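Local coordinates for nucleoprotein (Sendai virus, PDB 6M7D) that coats the viral RNA genome as a helical nucleocapsid, one subunit to six nucleotides, shielding it from nucleases and presenting it as the template for transcription and replication, at residues Q348-L357 with G406-G414; A181-F192 with G213-R224. All blocks are in the same frame, centred on the assembly; numbering follows the deposited sequence.

Contact 1: Q348-L357 with G406-G414. With nucleotides of chain B.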
loop_
_atom_site.group_PDB
_atom_site.type_symbol
_atom_site.label_atom_id
_atom_site.label_comp_id
_atom_site.label_asym_id
_atom_site.label_seq_id
_atom_site.Cartn_x
_atom_site.Cartn_y
_atom_site.Cartn_z
ATOM N N GLN A 348 -15.043 -12.731 3.325
ATOM C CA GLN A 348 -16.458 -12.563 3.042
ATOM C C GLN A 348 -16.863 -11.108 2.891
ATOM O O GLN A 348 -18.001 -10.837 2.504
ATOM C CB GLN A 348 -17.284 -13.227 4.133
ATOM C CG GLN A 348 -17.114 -14.720 4.153
ATOM C CD GLN A 348 -17.576 -15.343 5.434
ATOM O OE1 GLN A 348 -18.245 -14.709 6.239
ATOM N NE2 GLN A 348 -17.209 -16.596 5.640
ATOM N N GLN A 349 -15.969 -10.173 3.188
ATOM C CA GLN A 349 -16.180 -8.767 2.903
ATOM C C GLN A 349 -15.401 -8.314 1.685
ATOM O O GLN A 349 -15.529 -7.160 1.273
ATOM C CB GLN A 349 -15.799 -7.917 4.113
ATOM C CG GLN A 349 -16.928 -7.716 5.095
ATOM C CD GLN A 349 -17.262 -8.977 5.851
ATOM O OE1 GLN A 349 -16.373 -9.692 6.307
ATOM N NE2 GLN A 349 -18.549 -9.262 5.987
ATOM N N TYR A 350 -14.597 -9.195 1.113
ATOM C CA TYR A 350 -13.947 -8.935 -0.157
ATOM C C TYR A 350 -14.967 -9.000 -1.280
ATOM O O TYR A 350 -15.813 -9.893 -1.315
ATOM C CB TYR A 350 -12.848 -9.964 -0.381
ATOM C CG TYR A 350 -12.032 -9.768 -1.622
ATOM C CD1 TYR A 350 -11.207 -8.672 -1.760
ATOM C CD2 TYR A 350 -12.068 -10.697 -2.646
ATOM C CE1 TYR A 350 -10.456 -8.498 -2.880
ATOM C CE2 TYR A 350 -11.313 -10.533 -3.767
ATOM C CZ TYR A 350 -10.509 -9.430 -3.879
ATOM O OH TYR A 350 -9.756 -9.254 -5.004
ATOM N N VAL A 351 -14.886 -8.051 -2.207
ATOM C CA VAL A 351 -15.853 -7.969 -3.294
ATOM C C VAL A 351 -15.563 -9.116 -4.256
ATOM O O VAL A 351 -14.598 -9.083 -5.018
ATOM C CB VAL A 351 -15.816 -6.612 -3.996
ATOM C CG1 VAL A 351 -16.662 -6.651 -5.248
ATOM C CG2 VAL A 351 -16.308 -5.538 -3.064
ATOM N N THR A 352 -16.396 -10.147 -4.203
ATOM C CA THR A 352 -16.347 -11.258 -5.136
ATOM C C THR A 352 -17.507 -11.240 -6.114
ATOM O O THR A 352 -17.564 -12.090 -7.000
ATOM C CB THR A 352 -16.326 -12.592 -4.383
ATOM O OG1 THR A 352 -17.543 -12.753 -3.653
ATOM C CG2 THR A 352 -15.184 -12.633 -3.416
ATOM N N GLY A 353 -18.420 -10.284 -5.989
ATOM C CA GLY A 353 -19.526 -10.211 -6.912
ATOM C C GLY A 353 -19.109 -9.452 -8.146
ATOM O O GLY A 353 -19.142 -8.222 -8.185
ATOM N N ARG A 354 -18.718 -10.196 -9.171
ATOM C CA ARG A 354 -18.134 -9.646 -10.378
ATOM C C ARG A 354 -18.746 -10.349 -11.575
ATOM O O ARG A 354 -19.288 -11.447 -11.459
ATOM C CB ARG A 354 -16.611 -9.803 -10.378
ATOM C CG ARG A 354 -15.973 -9.164 -9.178
ATOM C CD ARG A 354 -14.497 -9.306 -9.163
ATOM N NE ARG A 354 -13.977 -9.033 -7.835
ATOM C CZ ARG A 354 -12.692 -8.933 -7.539
ATOM N NH1 ARG A 354 -11.777 -9.077 -8.477
ATOM N NH2 ARG A 354 -12.328 -8.684 -6.298
ATOM N N THR A 355 -18.668 -9.689 -12.729
ATOM C CA THR A 355 -19.301 -10.233 -13.921
ATOM C C THR A 355 -18.716 -11.588 -14.286
ATOM O O THR A 355 -19.418 -12.447 -14.828
ATOM C CB THR A 355 -19.159 -9.259 -15.086
ATOM O OG1 THR A 355 -17.776 -9.115 -15.431
ATOM C CG2 THR A 355 -19.729 -7.907 -14.717
ATOM N N TYR A 356 -17.444 -11.806 -13.984
ATOM C CA TYR A 356 -16.761 -13.026 -14.369
ATOM C C TYR A 356 -16.748 -14.073 -13.275
ATOM O O TYR A 356 -16.097 -15.107 -13.439
ATOM C CB TYR A 356 -15.329 -12.723 -14.806
ATOM C CG TYR A 356 -14.555 -11.812 -13.892
ATOM C CD1 TYR A 356 -14.518 -10.454 -14.119
ATOM C CD2 TYR A 356 -13.841 -12.314 -12.815
ATOM C CE1 TYR A 356 -13.808 -9.622 -13.301
ATOM C CE2 TYR A 356 -13.129 -11.489 -11.992
ATOM C CZ TYR A 356 -13.114 -10.143 -12.244
ATOM O OH TYR A 356 -12.401 -9.300 -11.435
ATOM N N LEU A 357 -17.445 -13.843 -12.171
ATOM C CA LEU A 357 -17.527 -14.857 -11.133
ATOM C C LEU A 357 -18.283 -16.056 -11.676
ATOM O O LEU A 357 -19.497 -15.994 -11.883
ATOM C CB LEU A 357 -18.208 -14.316 -9.883
ATOM C CG LEU A 357 -18.370 -15.389 -8.806
ATOM C CD1 LEU A 357 -17.108 -15.550 -7.994
ATOM C CD2 LEU A 357 -19.526 -15.073 -7.917
ATOM N N GLY A 406 -26.273 -27.047 3.689
ATOM C CA GLY A 406 -26.676 -26.434 2.407
ATOM C C GLY A 406 -26.842 -24.925 2.471
ATOM O O GLY A 406 -27.842 -24.425 1.918
ATOM N N ALA A 407 -25.927 -24.220 3.143
ATOM C CA ALA A 407 -26.001 -22.741 3.217
ATOM C C ALA A 407 -24.797 -22.166 2.464
ATOM O O ALA A 407 -23.660 -22.517 2.829
ATOM C CB ALA A 407 -26.014 -22.301 4.659
ATOM N N TYR A 408 -25.033 -21.294 1.477
ATOM C CA TYR A 408 -23.918 -20.766 0.711
ATOM C C TYR A 408 -23.755 -19.285 1.002
ATOM O O TYR A 408 -24.708 -18.600 1.376
ATOM C CB TYR A 408 -24.125 -20.976 -0.789
ATOM C CG TYR A 408 -23.787 -22.365 -1.274
ATOM C CD1 TYR A 408 -22.678 -23.043 -0.792
ATOM C CD2 TYR A 408 -24.593 -23.005 -2.204
ATOM C CE1 TYR A 408 -22.374 -24.308 -1.236
ATOM C CE2 TYR A 408 -24.297 -24.270 -2.652
ATOM C CZ TYR A 408 -23.188 -24.917 -2.166
ATOM O OH TYR A 408 -22.900 -26.182 -2.618
ATOM N N HIS A 409 -22.534 -18.802 0.825
ATOM C CA HIS A 409 -22.216 -17.391 0.955
ATOM C C HIS A 409 -22.536 -16.697 -0.356
ATOM O O HIS A 409 -22.117 -17.155 -1.421
ATOM C CB HIS A 409 -20.744 -17.191 1.305
ATOM C CG HIS A 409 -20.351 -17.779 2.621
ATOM N ND1 HIS A 409 -20.615 -17.158 3.820
ATOM C CD2 HIS A 409 -19.715 -18.933 2.927
ATOM C CE1 HIS A 409 -20.162 -17.905 4.809
ATOM N NE2 HIS A 409 -19.609 -18.987 4.294
ATOM N N LYS A 410 -23.275 -15.624 -0.281
ATOM C CA LYS A 410 -23.519 -14.885 -1.505
ATOM C C LYS A 410 -22.292 -14.049 -1.850
ATOM O O LYS A 410 -21.656 -13.487 -0.956
ATOM C CB LYS A 410 -24.742 -13.985 -1.361
ATOM C CG LYS A 410 -26.002 -14.710 -0.933
ATOM C CD LYS A 410 -26.242 -15.946 -1.778
ATOM C CE LYS A 410 -26.561 -17.157 -0.912
ATOM N NZ LYS A 410 -26.653 -18.410 -1.709
ATOM N N PRO A 411 -21.923 -13.972 -3.126
ATOM C CA PRO A 411 -20.768 -13.152 -3.510
ATOM C C PRO A 411 -20.964 -11.695 -3.121
ATOM O O PRO A 411 -21.987 -11.081 -3.427
ATOM C CB PRO A 411 -20.695 -13.333 -5.029
ATOM C CG PRO A 411 -21.989 -13.933 -5.426
ATOM C CD PRO A 411 -22.469 -14.719 -4.266
ATOM N N THR A 412 -19.969 -11.149 -2.427
ATOM C CA THR A 412 -20.040 -9.778 -1.947
ATOM C C THR A 412 -19.911 -8.809 -3.112
ATOM O O THR A 412 -18.984 -8.912 -3.919
ATOM C CB THR A 412 -18.942 -9.524 -0.918
ATOM O OG1 THR A 412 -19.087 -10.441 0.170
ATOM C CG2 THR A 412 -19.016 -8.108 -0.381
ATOM N N GLY A 413 -20.845 -7.872 -3.203
ATOM C CA GLY A 413 -20.875 -6.912 -4.284
ATOM C C GLY A 413 -20.176 -5.617 -3.916
ATOM O O GLY A 413 -19.989 -5.307 -2.744
ATOM N N GLY A 414 -19.792 -4.863 -4.938
ATOM C CA GLY A 414 -19.106 -3.602 -4.738
ATOM C C GLY A 414 -20.028 -2.461 -4.366
ATOM O O GLY A 414 -21.231 -2.519 -4.615
ATOM P P U B 3 -8.291 -5.940 -5.007
ATOM O OP1 U B 3 -7.133 -6.543 -4.332
ATOM O OP2 U B 3 -9.089 -6.745 -5.938
ATOM O "O5'" U B 3 -9.234 -5.364 -3.878
ATOM C "C5'" U B 3 -8.880 -4.191 -3.170
ATOM C "C4'" U B 3 -10.082 -3.553 -2.533
ATOM O "O4'" U B 3 -11.025 -3.144 -3.560
ATOM C "C3'" U B 3 -10.850 -4.459 -1.585
ATOM O "O3'" U B 3 -11.335 -3.688 -0.495
ATOM C "C2'" U B 3 -12.019 -4.937 -2.436
ATOM O "O2'" U B 3 -13.152 -5.328 -1.698
ATOM C "C1'" U B 3 -12.290 -3.713 -3.300
ATOM N N1 U B 3 -12.939 -4.037 -4.579
ATOM C C2 U B 3 -14.098 -3.385 -4.916
ATOM O O2 U B 3 -14.601 -2.528 -4.223
ATOM N N3 U B 3 -14.651 -3.763 -6.104
ATOM C C4 U B 3 -14.178 -4.722 -6.966
ATOM O O4 U B 3 -14.786 -4.958 -8.008
ATOM C C5 U B 3 -12.976 -5.356 -6.546
ATOM C C6 U B 3 -12.423 -5.003 -5.395
ATOM P P U B 4 -10.519 -3.652 0.878
ATOM O OP1 U B 4 -11.129 -2.610 1.723
ATOM O OP2 U B 4 -9.082 -3.633 0.565
ATOM O "O5'" U B 4 -10.804 -5.063 1.531
ATOM C "C5'" U B 4 -12.073 -5.369 2.073
ATOM C "C4'" U B 4 -12.034 -6.638 2.878
ATOM O "O4'" U B 4 -11.608 -7.744 2.052
ATOM C "C3'" U B 4 -11.058 -6.689 4.029
ATOM O "O3'" U B 4 -11.466 -5.943 5.157
ATOM C "C2'" U B 4 -10.984 -8.178 4.290
ATOM O "O2'" U B 4 -12.174 -8.604 4.928
ATOM C "C1'" U B 4 -11.007 -8.725 2.869
ATOM N N1 U B 4 -9.663 -9.061 2.344
ATOM C C2 U B 4 -9.013 -10.185 2.830
ATOM O O2 U B 4 -9.446 -10.912 3.690
ATOM N N3 U B 4 -7.795 -10.448 2.291
ATOM C C4 U B 4 -7.169 -9.724 1.324
ATOM O O4 U B 4 -6.071 -10.096 0.945
ATOM C C5 U B 4 -7.892 -8.588 0.862
ATOM C C6 U B 4 -9.085 -8.300 1.371
#

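Contact 2: A181-F192 with G213-R224. With nucleotides of chain B.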
loop_
_atom_site.group_PDB
_atom_site.type_symbol
_atom_site.label_atom_id
_atom_site.label_comp_id
_atom_site.label_asym_id
_atom_site.label_seq_id
_atom_site.Cartn_x
_atom_site.Cartn_y
_atom_site.Cartn_z
ATOM N N ALA A 181 -5.122 4.146 0.004
ATOM C CA ALA A 181 -5.518 5.292 -0.807
ATOM C C ALA A 181 -5.811 4.886 -2.246
ATOM O O ALA A 181 -6.757 5.385 -2.862
ATOM C CB ALA A 181 -4.430 6.359 -0.762
ATOM N N ILE A 182 -5.015 3.978 -2.794
ATOM C CA ILE A 182 -5.077 3.626 -4.206
ATOM C C ILE A 182 -6.092 2.528 -4.469
ATOM O O ILE A 182 -6.929 2.647 -5.359
ATOM C CB ILE A 182 -3.675 3.217 -4.714
ATOM C CG1 ILE A 182 -2.647 4.307 -4.419
ATOM C CG2 ILE A 182 -3.709 2.915 -6.189
ATOM C CD1 ILE A 182 -3.028 5.646 -4.934
ATOM N N THR A 183 -6.039 1.447 -3.693
ATOM C CA THR A 183 -6.755 0.240 -4.083
ATOM C C THR A 183 -8.115 0.147 -3.413
ATOM O O THR A 183 -9.025 -0.495 -3.944
ATOM C CB THR A 183 -5.909 -0.990 -3.771
ATOM O OG1 THR A 183 -5.399 -0.896 -2.439
ATOM C CG2 THR A 183 -4.755 -1.084 -4.746
ATOM N N SER A 184 -8.276 0.756 -2.249
ATOM C CA SER A 184 -9.581 0.819 -1.593
ATOM C C SER A 184 -9.830 2.266 -1.191
ATOM O O SER A 184 -9.658 2.651 -0.039
ATOM C CB SER A 184 -9.643 -0.108 -0.390
ATOM O OG SER A 184 -10.737 0.229 0.433
ATOM N N SER A 185 -10.299 3.066 -2.141
ATOM C CA SER A 185 -10.483 4.481 -1.865
ATOM C C SER A 185 -11.713 4.746 -1.016
ATOM O O SER A 185 -11.778 5.784 -0.352
ATOM C CB SER A 185 -10.567 5.256 -3.174
ATOM O OG SER A 185 -9.337 5.181 -3.871
ATOM N N ALA A 186 -12.686 3.835 -1.022
ATOM C CA ALA A 186 -13.901 4.031 -0.240
ATOM C C ALA A 186 -13.716 3.585 1.203
ATOM O O ALA A 186 -14.349 4.132 2.109
ATOM C CB ALA A 186 -15.065 3.285 -0.883
ATOM N N GLY A 187 -12.868 2.590 1.432
ATOM C CA GLY A 187 -12.572 2.153 2.778
ATOM C C GLY A 187 -11.266 2.720 3.283
ATOM O O GLY A 187 -10.566 2.077 4.066
ATOM N N LEU A 188 -10.933 3.935 2.843
ATOM C CA LEU A 188 -9.653 4.538 3.191
ATOM C C LEU A 188 -9.649 5.099 4.604
ATOM O O LEU A 188 -8.652 4.972 5.311
ATOM C CB LEU A 188 -9.297 5.637 2.195
ATOM C CG LEU A 188 -8.212 6.624 2.629
ATOM C CD1 LEU A 188 -6.881 5.924 2.798
ATOM C CD2 LEU A 188 -8.095 7.747 1.634
ATOM N N ARG A 189 -10.734 5.737 5.032
ATOM C CA ARG A 189 -10.758 6.325 6.367
ATOM C C ARG A 189 -10.825 5.247 7.441
ATOM O O ARG A 189 -10.036 5.247 8.398
ATOM C CB ARG A 189 -11.941 7.282 6.476
ATOM C CG ARG A 189 -12.198 7.811 7.859
ATOM C CD ARG A 189 -13.519 8.538 7.892
ATOM N NE ARG A 189 -13.591 9.565 6.858
ATOM C CZ ARG A 189 -13.786 10.855 7.104
ATOM N NH1 ARG A 189 -13.936 11.276 8.352
ATOM N NH2 ARG A 189 -13.834 11.721 6.103
ATOM N N LYS A 190 -11.770 4.321 7.294
ATOM C CA LYS A 190 -11.882 3.201 8.217
ATOM C C LYS A 190 -10.600 2.382 8.239
ATOM O O LYS A 190 -10.087 2.036 9.310
ATOM C CB LYS A 190 -13.075 2.338 7.817
ATOM C CG LYS A 190 -13.323 1.153 8.711
ATOM C CD LYS A 190 -13.710 -0.066 7.899
ATOM C CE LYS A 190 -13.475 -1.340 8.687
ATOM N NZ LYS A 190 -12.050 -1.468 9.110
ATOM N N GLY A 191 -10.064 2.069 7.061
ATOM C CA GLY A 191 -8.842 1.291 6.998
ATOM C C GLY A 191 -7.650 2.042 7.548
ATOM O O GLY A 191 -6.747 1.445 8.138
ATOM N N PHE A 192 -7.639 3.362 7.379
ATOM C CA PHE A 192 -6.570 4.167 7.949
ATOM C C PHE A 192 -6.572 4.069 9.458
ATOM O O PHE A 192 -5.523 3.878 10.074
ATOM C CB PHE A 192 -6.698 5.632 7.533
ATOM C CG PHE A 192 -5.725 6.536 8.237
ATOM C CD1 PHE A 192 -6.052 7.142 9.433
ATOM C CD2 PHE A 192 -4.471 6.756 7.713
ATOM C CE1 PHE A 192 -5.150 7.946 10.080
ATOM C CE2 PHE A 192 -3.573 7.559 8.363
ATOM C CZ PHE A 192 -3.915 8.155 9.541
ATOM N N GLY A 213 -10.018 12.457 9.775
ATOM C CA GLY A 213 -10.508 11.777 8.590
ATOM C C GLY A 213 -10.370 12.625 7.342
ATOM O O GLY A 213 -10.062 12.115 6.263
ATOM N N GLU A 214 -10.576 13.935 7.478
ATOM C CA GLU A 214 -10.473 14.829 6.331
ATOM C C GLU A 214 -9.044 14.898 5.811
ATOM O O GLU A 214 -8.819 14.912 4.595
ATOM C CB GLU A 214 -10.973 16.219 6.713
ATOM C CG GLU A 214 -12.389 16.238 7.255
ATOM C CD GLU A 214 -12.446 15.987 8.750
ATOM O OE1 GLU A 214 -12.367 16.965 9.524
ATOM O OE2 GLU A 214 -12.570 14.811 9.154
ATOM N N THR A 215 -8.066 14.949 6.714
ATOM C CA THR A 215 -6.671 14.883 6.302
ATOM C C THR A 215 -6.379 13.580 5.576
ATOM O O THR A 215 -5.669 13.566 4.564
ATOM C CB THR A 215 -5.763 15.023 7.521
ATOM O OG1 THR A 215 -6.006 16.285 8.145
ATOM C CG2 THR A 215 -4.303 14.930 7.121
ATOM N N VAL A 216 -6.901 12.477 6.118
ATOM C CA VAL A 216 -6.674 11.135 5.505
ATOM C C VAL A 216 -7.300 11.124 4.106
ATOM O O VAL A 216 -6.635 10.647 3.168
ATOM C CB VAL A 216 -7.267 10.021 6.390
ATOM C CG1 VAL A 216 -7.252 8.672 5.690
ATOM C CG2 VAL A 216 -6.563 9.939 7.734
ATOM N N GLU A 217 -8.514 11.666 3.976
ATOM C CA GLU A 217 -9.212 11.714 2.664
ATOM C C GLU A 217 -8.428 12.606 1.696
ATOM O O GLU A 217 -8.239 12.193 0.537
ATOM C CB GLU A 217 -10.632 12.249 2.852
ATOM C CG GLU A 217 -11.460 11.421 3.816
ATOM C CD GLU A 217 -11.628 9.968 3.407
ATOM O OE1 GLU A 217 -12.012 9.154 4.269
ATOM O OE2 GLU A 217 -11.378 9.656 2.227
ATOM N N GLY A 218 -7.961 13.765 2.173
ATOM C CA GLY A 218 -7.200 14.705 1.329
ATOM C C GLY A 218 -5.884 14.113 0.857
ATOM O O GLY A 218 -5.566 14.263 -0.336
ATOM N N ILE A 219 -5.157 13.450 1.758
ATOM C CA ILE A 219 -3.852 12.813 1.411
ATOM C C ILE A 219 -4.096 11.684 0.404
ATOM O O ILE A 219 -3.315 11.575 -0.559
ATOM C CB ILE A 219 -3.116 12.320 2.673
ATOM C CG1 ILE A 219 -2.787 13.477 3.619
ATOM C CG2 ILE A 219 -1.871 11.532 2.298
ATOM C CD1 ILE A 219 -1.952 13.074 4.810
ATOM N N GLY A 220 -5.162 10.903 0.609
ATOM C CA GLY A 220 -5.478 9.793 -0.269
ATOM C C GLY A 220 -5.831 10.241 -1.669
ATOM O O GLY A 220 -5.482 9.580 -2.645
ATOM N N SER A 221 -6.532 11.367 -1.787
ATOM C CA SER A 221 -6.834 11.921 -3.101
ATOM C C SER A 221 -5.566 12.364 -3.813
ATOM O O SER A 221 -5.392 12.102 -5.011
ATOM C CB SER A 221 -7.809 13.083 -2.956
ATOM O OG SER A 221 -7.123 14.314 -2.964
ATOM N N VAL A 222 -4.664 13.030 -3.093
ATOM C CA VAL A 222 -3.396 13.429 -3.696
ATOM C C VAL A 222 -2.600 12.207 -4.134
ATOM O O VAL A 222 -1.912 12.232 -5.159
ATOM C CB VAL A 222 -2.598 14.312 -2.723
ATOM C CG1 VAL A 222 -1.264 14.665 -3.307
ATOM C CG2 VAL A 222 -3.368 15.558 -2.429
ATOM N N MET A 223 -2.680 11.119 -3.371
ATOM C CA MET A 223 -1.972 9.901 -3.749
ATOM C C MET A 223 -2.610 9.242 -4.960
ATOM O O MET A 223 -1.910 8.687 -5.812
ATOM C CB MET A 223 -1.948 8.928 -2.581
ATOM C CG MET A 223 -1.002 9.315 -1.494
ATOM S SD MET A 223 -1.182 8.251 -0.077
ATOM C CE MET A 223 0.287 8.696 0.814
ATOM N N ARG A 224 -3.937 9.272 -5.041
ATOM C CA ARG A 224 -4.622 8.716 -6.198
ATOM C C ARG A 224 -4.276 9.482 -7.462
ATOM O O ARG A 224 -4.175 8.897 -8.544
ATOM C CB ARG A 224 -6.127 8.731 -5.967
ATOM C CG ARG A 224 -6.666 7.467 -5.363
ATOM C CD ARG A 224 -8.142 7.593 -5.117
ATOM N NE ARG A 224 -8.434 7.850 -3.714
ATOM C CZ ARG A 224 -9.053 8.934 -3.271
ATOM N NH1 ARG A 224 -9.449 9.866 -4.122
ATOM N NH2 ARG A 224 -9.280 9.085 -1.978
ATOM P P U B 2 -8.598 -6.230 -10.631
ATOM O OP1 U B 2 -7.576 -7.209 -10.235
ATOM O OP2 U B 2 -9.987 -6.634 -10.890
ATOM O "O5'" U B 2 -8.651 -5.137 -9.488
ATOM C "C5'" U B 2 -7.476 -4.548 -8.960
ATOM C "C4'" U B 2 -7.835 -3.524 -7.926
ATOM O "O4'" U B 2 -8.690 -2.526 -8.516
ATOM C "C3'" U B 2 -8.640 -4.048 -6.763
ATOM O "O3'" U B 2 -7.816 -4.636 -5.782
ATOM C "C2'" U B 2 -9.382 -2.813 -6.271
ATOM O "O2'" U B 2 -8.541 -2.025 -5.445
ATOM C "C1'" U B 2 -9.603 -2.047 -7.560
ATOM N N1 U B 2 -10.968 -2.144 -8.119
ATOM C C2 U B 2 -11.949 -1.332 -7.606
ATOM O O2 U B 2 -11.767 -0.584 -6.670
ATOM N N3 U B 2 -13.162 -1.426 -8.216
ATOM C C4 U B 2 -13.475 -2.233 -9.277
ATOM O O4 U B 2 -14.614 -2.223 -9.728
ATOM C C5 U B 2 -12.398 -3.027 -9.760
ATOM C C6 U B 2 -11.207 -2.951 -9.190
ATOM P P U B 4 -10.519 -3.652 0.878
ATOM O OP1 U B 4 -11.129 -2.610 1.723
ATOM O OP2 U B 4 -9.082 -3.633 0.565
ATOM O "O5'" U B 4 -10.804 -5.063 1.531
ATOM C "C5'" U B 4 -12.073 -5.369 2.073
ATOM C "C4'" U B 4 -12.034 -6.638 2.878
ATOM O "O4'" U B 4 -11.608 -7.744 2.052
ATOM C "C3'" U B 4 -11.058 -6.689 4.029
ATOM O "O3'" U B 4 -11.466 -5.943 5.157
ATOM C "C2'" U B 4 -10.984 -8.178 4.290
ATOM O "O2'" U B 4 -12.174 -8.604 4.928
ATOM C "C1'" U B 4 -11.007 -8.725 2.869
ATOM N N1 U B 4 -9.663 -9.061 2.344
ATOM C C2 U B 4 -9.013 -10.185 2.830
ATOM O O2 U B 4 -9.446 -10.912 3.690
ATOM N N3 U B 4 -7.795 -10.448 2.291
ATOM C C4 U B 4 -7.169 -9.724 1.324
ATOM O O4 U B 4 -6.071 -10.096 0.945
ATOM C C5 U B 4 -7.892 -8.588 0.862
ATOM C C6 U B 4 -9.085 -8.300 1.371
ATOM P P U B 3 -8.291 -5.940 -5.007
ATOM O OP1 U B 3 -7.133 -6.543 -4.332
ATOM O OP2 U B 3 -9.089 -6.745 -5.938
ATOM O "O5'" U B 3 -9.234 -5.364 -3.878
ATOM C "C5'" U B 3 -8.880 -4.191 -3.170
ATOM C "C4'" U B 3 -10.082 -3.553 -2.533
ATOM O "O4'" U B 3 -11.025 -3.144 -3.560
ATOM C "C3'" U B 3 -10.850 -4.459 -1.585
ATOM O "O3'" U B 3 -11.335 -3.688 -0.495
ATOM C "C2'" U B 3 -12.019 -4.937 -2.436
ATOM O "O2'" U B 3 -13.152 -5.328 -1.698
ATOM C "C1'" U B 3 -12.290 -3.713 -3.300
ATOM N N1 U B 3 -12.939 -4.037 -4.579
ATOM C C2 U B 3 -14.098 -3.385 -4.916
ATOM O O2 U B 3 -14.601 -2.528 -4.223
ATOM N N3 U B 3 -14.651 -3.763 -6.104
ATOM C C4 U B 3 -14.178 -4.722 -6.966
ATOM O O4 U B 3 -14.786 -4.958 -8.008
ATOM C C5 U B 3 -12.976 -5.356 -6.546
ATOM C C6 U B 3 -12.423 -5.003 -5.395
#

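Contact 1: Q348-L357 with G406-G414
The His409 imidazole has Gln348 CG over one face, offset toward the rim and 4.2 Å above the plane, while the Gln348 amide tilts 31° from the ring; NE2 of that amide is hydrogen-bonded to Val341 O. One face of the Arg354 guanidinium is met by the U3 base of chain B, the planes well tilted, with C5 of U3 3.3 Å above the guanidinium plane near its rim. Val351 and Tyr356 OH sit at its edge: NE and NH2 of Arg354 both grip Val351 O, and NH1 bonds Tyr356 OH at 3.0 Å. Phosphorus of U3 lies in the plane of the Tyr350 ring, at its edge. Thr412 ties residues 406-414 to residues 348-357. With OG1 beside its backbone N (chi1 -58°), the hydroxyl donates to Gln348 O at 2.6 Å, from above the carbonyl plane, and Thr412 O faces the amides of Thr352 (a weak bond) and Gly353. Farther along, Leu357 CD2 rests on Pro411 CB at 3.6 Å. Val351 N meanwhile donates to O2' of U3 at 3.3 Å. The start of Ntail, as assigned by similarity, is thus tied mostly by backbone groups to the back of a loop whose other side contacts ribose, base and phosphate of the RNA.

Contact 2: A181-F192 with G213-R224
Phe192 lies flat against Val216, and its whole side chain can be followed along that valine. CB starts 3.6 Å from Val216 CG1; CG sits close to both valine methyls; beyond it the ring slides under Val216 CG2, nearest at CD1 and CE1, and CZ at the far end still touches the same methyl. With CG anti to the backbone N (chi1 173°), the ring is carried under CG2, which stands 3.3 Å from the centroid of the Phe192 ring and 13° off its normal, a CH-pi contact over the face. Gln173, Ile176 and Val177 of helix 163-181 also pack on Phe192. One turn earlier, Leu188 is a knob in the hole formed by Val216, Glu217, Gly220 and Arg224, its CG 3.8 Å from Val216 CG1. The segment axes of 188-192 and 213-224 approach to 9.5 Å at 114°.

Polar groups close both ends. Ala181 O accepts from Arg224 NE at 3.1 Å, in the guanidinium plane, and from Ser185 OG at 2.8 Å; the two donors arrive from opposite faces of the carbonyl. At the other end Arg189, bent at chi3, lays a guanidinium face over Gly213 CA, salt-bridges Glu217 through NE, although the modelled place of Glu217 OE1 is less sure, and reaches Glu214 OE2 with NH1 at a long 3.9 Å.

On the side facing away from helix 213-225, Ser184 OG donates to OP1 of U4 of chain B, and Lys190, on helix 188-202 itself, makes a weak, long ion pair with another RNA phosphate. An apolar middle, with an arginine-carbonyl bond at one end and a salt-bridge network at the other, probably helps to hold the turn before helix 188-202, and the network probably offsets part of the acidic charge on helix 213-225.

In the fold
The RNA joins the two contacts. Their centres are 24 Å apart and their nearest atoms about 8 Å, without touching, and U3 and U4 of chain B run between them: residues 348-357 meet these nucleotides from one side and the 183-184 turn from the other. The side chain of Gln349 in contact 1 is about 8 Å from that of Lys190 in contact 2 and about 9 Å from that of Lys180, both RNA-binding residues. Such a strand between two lobes is the paramyxovirus nucleoprotein arrangement, with contact 2 in the N-terminal lobe and contact 1 in the C-terminal one. Contact 1 meets base, ribose and phosphate; contact 2 reaches the RNA backbone through Ser184 and, weakly, Lys190.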